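CELL division control protein 6 (Pyrobaculum aerophilum, PDB 1FNN) probably helps to regulate DNA replication, acting as an ATP-binding AAA+ protein of the Cdc6/Cdc18 family, and holds ADP and magnesium here. Local coordinates at residues 19-24 with 198-203; 204-209 with 213-218; 6-9 with 13-16. All blocks are in the same frame, centred on the assembly; numbering follows the deposited sequence.

Contact 1. Residues 19-24 with 198-203; sequences LPHREQ and IFDILL. With ADP (adenosine-5'-diphosphate), chain D.
The adenine end of the ADP pocket is closed where Pro20 and His21 meet Ile201 and Asp200 on helix 195-209. The polar link is a His-carboxylate hydrogen bond: His21 NE2 donates to Asp200 OD2 over 2.6 Å, nearly straight at 166°. Ring and carboxylate are almost coplanar, the oxygen meeting the ring edge with its anti lone pair. Beside this bond, Pro20 CG rests on Ile201 CG1 at 4.2 Å.

Residues 19-22 form a type II beta turn, closed by Arg22 N to Leu19 O and leading to Arg22, the N-cap of helix 23-38. Its middle peptide offers Pro20 O to the base, and ADP N6 donates to that oxygen at 3.0 Å. Ile201 covers one face of the adenine, with CD1 3.7 Å from ADP C6 and CG2 over the N3-C2 side of the same ring; its CG2 branch stands opposite the backbone N, which spreads the two branches across the ring. Over the other face comes Leu19 CD2, 3.7 Å from ADP N1. Arg22 reaches back through NH1 to His21 O at 2.8 Å, while its NE and NH2 bind Thr55 O and Ser191 O.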
# COMPACT_ATOMS: atom_id res chain seq x y z
N LEU A 19 -13.88 2.80 1.98
CA LEU A 19 -12.51 3.25 1.79
C LEU A 19 -12.24 4.37 2.79
O LEU A 19 -12.06 5.54 2.44
CB LEU A 19 -12.26 3.71 0.36
CG LEU A 19 -12.35 2.70 -0.80
CD1 LEU A 19 -11.99 3.35 -2.13
CD2 LEU A 19 -11.53 1.44 -0.59
N PRO A 20 -11.96 3.98 4.04
CA PRO A 20 -11.70 4.97 5.08
C PRO A 20 -10.44 5.69 4.70
O PRO A 20 -9.48 5.09 4.20
CB PRO A 20 -11.60 4.16 6.37
CG PRO A 20 -11.27 2.76 5.92
CD PRO A 20 -12.06 2.63 4.61
N HIS A 21 -10.39 7.00 4.92
CA HIS A 21 -9.23 7.85 4.66
C HIS A 21 -9.07 8.15 3.19
O HIS A 21 -8.10 8.83 2.83
CB HIS A 21 -7.95 7.30 5.35
CG HIS A 21 -8.25 7.11 6.82
ND1 HIS A 21 -8.47 8.14 7.72
CD2 HIS A 21 -8.36 5.95 7.52
CE1 HIS A 21 -8.70 7.61 8.91
NE2 HIS A 21 -8.65 6.26 8.83
N ARG A 22 -10.00 7.73 2.31
CA ARG A 22 -9.89 8.09 0.89
C ARG A 22 -11.14 8.82 0.43
O ARG A 22 -11.40 8.98 -0.77
CB ARG A 22 -9.67 6.86 0.01
CG ARG A 22 -8.27 6.21 0.17
CD ARG A 22 -7.26 7.20 -0.32
NE ARG A 22 -5.84 7.01 -0.20
CZ ARG A 22 -5.07 7.67 0.67
NH1 ARG A 22 -5.61 8.55 1.50
NH2 ARG A 22 -3.78 7.41 0.68
N GLU A 23 -11.92 9.31 1.38
CA GLU A 23 -13.14 10.07 1.09
C GLU A 23 -12.83 11.30 0.26
O GLU A 23 -13.53 11.55 -0.74
CB GLU A 23 -13.91 10.49 2.35
CG GLU A 23 -14.49 9.34 3.15
CD GLU A 23 -13.58 8.78 4.22
OE1 GLU A 23 -12.37 9.10 4.26
OE2 GLU A 23 -14.07 8.00 5.05
N GLN A 24 -11.71 11.95 0.53
CA GLN A 24 -11.32 13.14 -0.20
C GLN A 24 -10.93 12.87 -1.63
O GLN A 24 -11.37 13.57 -2.56
CB GLN A 24 -10.20 13.90 0.54
CG GLN A 24 -9.79 15.18 -0.16
CD GLN A 24 -9.07 16.15 0.78
OE1 GLN A 24 -9.03 15.96 2.00
NE2 GLN A 24 -8.49 17.21 0.22
N ILE A 198 -3.81 2.82 8.64
CA ILE A 198 -3.61 1.38 8.41
C ILE A 198 -4.45 0.53 9.34
O ILE A 198 -5.16 -0.42 8.95
CB ILE A 198 -2.13 0.96 8.51
CG1 ILE A 198 -1.35 1.58 7.36
CG2 ILE A 198 -2.01 -0.56 8.50
CD1 ILE A 198 -1.70 1.00 5.99
N PHE A 199 -4.46 0.84 10.64
CA PHE A 199 -5.28 0.14 11.59
C PHE A 199 -6.77 0.16 11.10
O PHE A 199 -7.40 -0.90 11.26
CB PHE A 199 -5.21 0.78 12.97
CG PHE A 199 -6.15 0.19 13.97
CD1 PHE A 199 -5.80 -0.93 14.69
CD2 PHE A 199 -7.40 0.75 14.19
CE1 PHE A 199 -6.65 -1.49 15.61
CE2 PHE A 199 -8.26 0.19 15.11
CZ PHE A 199 -7.90 -0.93 15.83
N ASP A 200 -7.27 1.32 10.73
CA ASP A 200 -8.72 1.34 10.37
C ASP A 200 -9.00 0.43 9.17
O ASP A 200 -10.04 -0.21 9.07
CB ASP A 200 -9.18 2.75 10.10
CG ASP A 200 -9.10 3.71 11.27
OD1 ASP A 200 -9.27 3.28 12.43
OD2 ASP A 200 -8.88 4.89 11.00
N ILE A 201 -8.14 0.45 8.17
CA ILE A 201 -8.25 -0.44 7.02
C ILE A 201 -8.24 -1.89 7.46
O ILE A 201 -9.08 -2.72 7.04
CB ILE A 201 -7.13 -0.17 6.04
CG1 ILE A 201 -7.32 1.26 5.50
CG2 ILE A 201 -7.07 -1.21 4.91
CD1 ILE A 201 -6.16 1.73 4.62
N LEU A 202 -7.23 -2.26 8.27
CA LEU A 202 -7.15 -3.64 8.74
C LEU A 202 -8.33 -4.05 9.60
O LEU A 202 -8.78 -5.20 9.51
CB LEU A 202 -5.86 -3.90 9.53
CG LEU A 202 -4.54 -3.74 8.79
CD1 LEU A 202 -3.35 -4.10 9.70
CD2 LEU A 202 -4.48 -4.69 7.61
N LEU A 203 -8.90 -3.17 10.41
CA LEU A 203 -10.02 -3.59 11.24
C LEU A 203 -11.21 -3.96 10.32
O LEU A 203 -11.99 -4.89 10.61
CB LEU A 203 -10.36 -2.44 12.19
CG LEU A 203 -11.50 -2.73 13.16
CD1 LEU A 203 -11.21 -3.99 13.98
CD2 LEU A 203 -11.78 -1.54 14.07
PB ADP D . -2.34 1.27 -5.28
O1B ADP D . -2.83 1.27 -6.72
O2B ADP D . -2.26 2.57 -4.70
O3B ADP D . -1.02 0.65 -5.42
PA ADP D . -4.36 -0.35 -4.12
O1A ADP D . -5.52 0.37 -4.66
O2A ADP D . -4.14 -1.62 -4.83
O3A ADP D . -3.11 0.53 -4.16
O5' ADP D . -4.58 -0.75 -2.55
C5' ADP D . -3.70 -1.74 -2.04
C4' ADP D . -4.56 -2.69 -1.18
O4' ADP D . -5.10 -1.93 -0.12
C3' ADP D . -5.75 -3.29 -1.90
O3' ADP D . -6.01 -4.56 -1.33
C2' ADP D . -6.78 -2.26 -1.60
O2' ADP D . -8.11 -2.76 -1.71
C1' ADP D . -6.48 -1.94 -0.13
N9 ADP D . -6.87 -0.61 0.12
C8 ADP D . -6.15 0.51 -0.21
N7 ADP D . -6.58 1.61 0.34
C5 ADP D . -7.66 1.17 1.08
C6 ADP D . -8.58 1.86 1.89
N6 ADP D . -8.51 3.17 2.05
N1 ADP D . -9.56 1.16 2.47
C2 ADP D . -9.63 -0.14 2.27
N3 ADP D . -8.84 -0.92 1.53
C4 ADP D . -7.85 -0.17 0.95

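Contact 2. Residues 204-209 with 213-218; sequences DRAKAG and GSYSED. With ADP (adenosine-5'-diphosphate), chain D.
Ala206 CB sits squarely over the face of the Tyr215 ring, 3.5 Å from its centroid and only 11° off the normal. This is a CH-pi contact in which one methyl covers all six ring carbons, CZ being the nearest. The phenol oxygen runs on past the alanine to the next residue of the helix, where Tyr215 OH lies 3.7 Å from Lys207 CG. The lysine crosses the tyrosine at about a right angle; Lys207 CG makes the contact, and the rest of the chain continues extended beyond it.

What brings the ring there is the first torsion of Tyr215: CG stands between the backbone N and the carbonyl carbon (chi1 58°), turning the ring back from its loop onto the helix. Leu203, one turn earlier on that helix, touches the same ring, and next along the chain Ser216 N-caps helix 217-227, its OG accepting from the backbone N of Ile219.

Arg205, next to Ala206, serves the nucleotide instead. Its NH2 donates twice, to ADP N3 and to ADP O2', each over 2.9 Å, and thereby ties base and ribose together; both acceptors lie at the edge of the guanidinium. NH1 is held by Val9 O of the N-terminal arm, which probably limits rotation of the group.

In the lid domain, this packing joins the last turns of helix 195-209 to the loop that starts helix 217-227, while N-terminal Val5 bonds through its backbone to Gly209 at the end of helix 195-209.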
# COMPACT_ATOMS: atom_id res chain seq x y z
N ASP A 204 -11.42 -3.15 9.28
CA ASP A 204 -12.47 -3.47 8.29
C ASP A 204 -12.24 -4.85 7.71
O ASP A 204 -13.19 -5.67 7.59
CB ASP A 204 -12.50 -2.37 7.21
CG ASP A 204 -13.37 -1.20 7.55
OD1 ASP A 204 -13.47 -0.23 6.76
OD2 ASP A 204 -14.01 -1.17 8.63
N ARG A 205 -11.03 -5.15 7.19
CA ARG A 205 -10.73 -6.46 6.66
C ARG A 205 -10.94 -7.57 7.68
O ARG A 205 -11.46 -8.68 7.34
CB ARG A 205 -9.30 -6.59 6.08
CG ARG A 205 -9.00 -5.52 5.00
CD ARG A 205 -9.82 -5.86 3.71
NE ARG A 205 -9.68 -4.69 2.81
CZ ARG A 205 -9.21 -4.81 1.58
NH1 ARG A 205 -8.84 -5.98 1.08
NH2 ARG A 205 -9.12 -3.71 0.84
N ALA A 206 -10.49 -7.34 8.93
CA ALA A 206 -10.67 -8.38 9.94
C ALA A 206 -12.16 -8.64 10.17
O ALA A 206 -12.61 -9.78 10.32
CB ALA A 206 -10.00 -8.02 11.28
N LYS A 207 -12.94 -7.60 10.34
CA LYS A 207 -14.37 -7.79 10.60
C LYS A 207 -15.07 -8.54 9.46
O LYS A 207 -15.84 -9.45 9.74
CB LYS A 207 -15.06 -6.44 10.77
CG LYS A 207 -14.92 -5.89 12.19
CD LYS A 207 -15.41 -4.44 12.17
CE LYS A 207 -15.12 -3.79 13.52
NZ LYS A 207 -15.60 -2.38 13.54
N ALA A 208 -14.67 -8.29 8.23
CA ALA A 208 -15.27 -8.94 7.06
C ALA A 208 -14.72 -10.32 6.79
O ALA A 208 -15.42 -11.15 6.20
CB ALA A 208 -15.02 -8.07 5.82
N GLY A 209 -13.46 -10.60 7.12
CA GLY A 209 -12.83 -11.82 6.64
C GLY A 209 -12.43 -12.84 7.69
O GLY A 209 -12.04 -13.97 7.30
N GLY A 213 -13.61 -12.74 17.41
CA GLY A 213 -12.73 -13.10 18.49
C GLY A 213 -11.40 -13.71 18.13
O GLY A 213 -10.62 -14.01 19.05
N SER A 214 -11.04 -13.85 16.86
CA SER A 214 -9.78 -14.47 16.49
C SER A 214 -8.63 -13.46 16.41
O SER A 214 -7.53 -13.85 16.01
CB SER A 214 -9.97 -15.25 15.18
OG SER A 214 -10.26 -14.36 14.11
N TYR A 215 -8.90 -12.18 16.56
CA TYR A 215 -7.89 -11.16 16.37
C TYR A 215 -8.15 -10.12 17.43
O TYR A 215 -9.30 -9.89 17.81
CB TYR A 215 -7.85 -10.54 14.94
CG TYR A 215 -9.23 -9.96 14.68
CD1 TYR A 215 -9.51 -8.65 15.02
CD2 TYR A 215 -10.21 -10.77 14.11
CE1 TYR A 215 -10.76 -8.13 14.80
CE2 TYR A 215 -11.48 -10.24 13.88
CZ TYR A 215 -11.73 -8.94 14.23
OH TYR A 215 -12.97 -8.39 14.01
N SER A 216 -7.11 -9.46 17.95
CA SER A 216 -7.42 -8.40 18.93
C SER A 216 -7.01 -7.07 18.35
O SER A 216 -6.28 -7.02 17.37
CB SER A 216 -6.61 -8.63 20.23
OG SER A 216 -5.22 -8.64 19.82
N GLU A 217 -7.44 -6.00 18.97
CA GLU A 217 -7.05 -4.66 18.52
C GLU A 217 -5.52 -4.52 18.59
O GLU A 217 -4.88 -3.96 17.71
CB GLU A 217 -7.68 -3.68 19.49
CG GLU A 217 -7.26 -2.23 19.33
CD GLU A 217 -8.11 -1.32 20.19
OE1 GLU A 217 -7.73 -1.06 21.35
OE2 GLU A 217 -9.15 -0.86 19.70
N ASP A 218 -4.92 -5.10 19.64
CA ASP A 218 -3.46 -5.01 19.79
C ASP A 218 -2.75 -5.67 18.62
O ASP A 218 -1.70 -5.15 18.21
CB ASP A 218 -2.93 -5.67 21.07
CG ASP A 218 -3.20 -4.83 22.31
OD1 ASP A 218 -3.61 -3.66 22.18
OD2 ASP A 218 -2.99 -5.35 23.43
PB ADP D . -2.34 1.27 -5.28
O1B ADP D . -2.83 1.27 -6.72
O2B ADP D . -2.26 2.57 -4.70
O3B ADP D . -1.02 0.65 -5.42
PA ADP D . -4.36 -0.35 -4.12
O1A ADP D . -5.52 0.37 -4.66
O2A ADP D . -4.14 -1.62 -4.83
O3A ADP D . -3.11 0.53 -4.16
O5' ADP D . -4.58 -0.75 -2.55
C5' ADP D . -3.70 -1.74 -2.04
C4' ADP D . -4.56 -2.69 -1.18
O4' ADP D . -5.10 -1.93 -0.12
C3' ADP D . -5.75 -3.29 -1.90
O3' ADP D . -6.01 -4.56 -1.33
C2' ADP D . -6.78 -2.26 -1.60
O2' ADP D . -8.11 -2.76 -1.71
C1' ADP D . -6.48 -1.94 -0.13
N9 ADP D . -6.87 -0.61 0.12
C8 ADP D . -6.15 0.51 -0.21
N7 ADP D . -6.58 1.61 0.34
C5 ADP D . -7.66 1.17 1.08
C6 ADP D . -8.58 1.86 1.89
N6 ADP D . -8.51 3.17 2.05
N1 ADP D . -9.56 1.16 2.47
C2 ADP D . -9.63 -0.14 2.27
N3 ADP D . -8.84 -0.92 1.53
C4 ADP D . -7.85 -0.17 0.95

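Contact 3. Residues 6-9 with 13-16; sequences DDSV and SYVP. With ADP (adenosine-5'-diphosphate), chain D.
Val9 and Tyr14 run alongside each other in the same direction, where the N-terminal arm folds back on itself through a short 3-10 segment before reaching the nucleotide. The tyrosine ring is laid flat against the backbone of the valine: Val9 CA stands over the ring centre, 3.8 Å from the centroid and 12° off the normal, a CH-pi contact. Further out along the same face, Val9 CG2 meets Tyr14 CE1 at 3.9 Å and stays close to CZ and OH. With Tyr14 CG opposite the backbone N (chi1 -180°), the ring is carried back along Val9.

The root of the side chain and the near part of the ring pack against two carbonyls: Ser8 O is 3.2 Å from Tyr14 CB, and Val9 O is 3.6 Å from Tyr14 CD2. Arg205 of helix 195-209 also touches the tyrosine, and Ala208 of that helix packs on Val9. With an alanine here in place of Tyr14, Val9 CA would probably lose its aromatic cover and the guanidinium of Arg205 the ring beside it.

Downstream, Pro16 packs against the base, its CG 3.7 Å from ADP C2, and lines the ADP pocket beside Tyr14, whose backbone O lies near ADP O2'. Upstream, an Asx turn starts the 3-10 segment. Asp6 OD1 accepts from Ser8 OG at 2.9 Å and from Ser8 N at 3.3 Å, and the two donors approach from the same face of the carboxylate plane.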
# COMPACT_ATOMS: atom_id res chain seq x y z
N ASP A 6 -13.55 -15.63 5.46
CA ASP A 6 -13.71 -15.29 4.04
C ASP A 6 -12.41 -14.84 3.46
O ASP A 6 -12.19 -13.63 3.51
CB ASP A 6 -14.82 -14.23 3.92
CG ASP A 6 -15.19 -13.86 2.50
OD1 ASP A 6 -14.60 -14.44 1.57
OD2 ASP A 6 -16.06 -12.99 2.33
N ASP A 7 -11.59 -15.68 2.84
CA ASP A 7 -10.33 -15.30 2.26
C ASP A 7 -10.40 -14.37 1.06
O ASP A 7 -9.40 -13.67 0.81
CB ASP A 7 -9.51 -16.51 1.82
CG ASP A 7 -10.00 -17.27 0.60
OD1 ASP A 7 -9.77 -16.97 -0.57
OD2 ASP A 7 -10.70 -18.27 0.75
N SER A 8 -11.55 -14.22 0.38
CA SER A 8 -11.61 -13.32 -0.77
C SER A 8 -11.40 -11.89 -0.32
O SER A 8 -10.94 -11.01 -1.07
CB SER A 8 -12.96 -13.45 -1.53
OG SER A 8 -13.97 -12.85 -0.71
N VAL A 9 -11.72 -11.57 0.92
CA VAL A 9 -11.53 -10.27 1.54
C VAL A 9 -10.05 -9.87 1.62
O VAL A 9 -9.71 -8.68 1.53
CB VAL A 9 -12.14 -10.36 2.95
CG1 VAL A 9 -11.69 -9.23 3.87
CG2 VAL A 9 -13.65 -10.42 2.86
N SER A 13 -7.87 -8.13 -5.60
CA SER A 13 -8.98 -7.67 -6.40
C SER A 13 -10.20 -7.33 -5.57
O SER A 13 -11.07 -6.62 -6.10
CB SER A 13 -9.32 -8.71 -7.46
OG SER A 13 -10.03 -9.79 -6.88
N TYR A 14 -10.26 -7.71 -4.29
CA TYR A 14 -11.40 -7.33 -3.46
C TYR A 14 -11.53 -5.83 -3.32
O TYR A 14 -10.57 -5.10 -2.98
CB TYR A 14 -11.22 -7.95 -2.07
CG TYR A 14 -12.31 -7.67 -1.08
CD1 TYR A 14 -13.49 -8.44 -1.14
CD2 TYR A 14 -12.19 -6.70 -0.10
CE1 TYR A 14 -14.50 -8.19 -0.22
CE2 TYR A 14 -13.21 -6.46 0.81
CZ TYR A 14 -14.37 -7.24 0.72
OH TYR A 14 -15.38 -7.00 1.63
N VAL A 15 -12.74 -5.33 -3.47
CA VAL A 15 -13.09 -3.91 -3.36
C VAL A 15 -13.99 -3.80 -2.14
O VAL A 15 -15.05 -4.40 -2.14
CB VAL A 15 -13.85 -3.37 -4.60
CG1 VAL A 15 -14.26 -1.91 -4.36
CG2 VAL A 15 -13.01 -3.45 -5.86
N PRO A 16 -13.51 -3.22 -1.04
CA PRO A 16 -14.27 -3.21 0.19
C PRO A 16 -15.46 -2.27 0.06
O PRO A 16 -15.47 -1.39 -0.81
CB PRO A 16 -13.25 -2.80 1.25
CG PRO A 16 -12.21 -2.05 0.48
CD PRO A 16 -12.19 -2.54 -0.95
PB ADP D . -2.34 1.27 -5.28
O1B ADP D . -2.83 1.27 -6.72
O2B ADP D . -2.26 2.57 -4.70
O3B ADP D . -1.02 0.65 -5.42
PA ADP D . -4.36 -0.35 -4.12
O1A ADP D . -5.52 0.37 -4.66
O2A ADP D . -4.14 -1.62 -4.83
O3A ADP D . -3.11 0.53 -4.16
O5' ADP D . -4.58 -0.75 -2.55
C5' ADP D . -3.70 -1.74 -2.04
C4' ADP D . -4.56 -2.69 -1.18
O4' ADP D . -5.10 -1.93 -0.12
C3' ADP D . -5.75 -3.29 -1.90
O3' ADP D . -6.01 -4.56 -1.33
C2' ADP D . -6.78 -2.26 -1.60
O2' ADP D . -8.11 -2.76 -1.71
C1' ADP D . -6.48 -1.94 -0.13
N9 ADP D . -6.87 -0.61 0.12
C8 ADP D . -6.15 0.51 -0.21
N7 ADP D . -6.58 1.61 0.34
C5 ADP D . -7.66 1.17 1.08
C6 ADP D . -8.58 1.86 1.89
N6 ADP D . -8.51 3.17 2.05
N1 ADP D . -9.56 1.16 2.47
C2 ADP D . -9.63 -0.14 2.27
N3 ADP D . -8.84 -0.92 1.53
C4 ADP D . -7.85 -0.17 0.95

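Along the chain the order is contact 3, contact 1, contact 2, with centres about 14 to 15 Å apart, all touching the same ADP. Contacts 1 and 2 share helix 195-209: its middle faces residues 19-24, which hold part of the beta turn, and its last turns face the 213-218 loop. Contact 3 adjoins contact 1 in sequence, and reaches contact 2 directly where Asp6 N meets Gly209 O at 2.9 Å, a probable hydrogen bond. The N-terminal arm thus runs along the lid helix and then turns into helix 23-38. The nucleotide is held between arm, lid and P-loop, so its presence is likely to couple their relative positions.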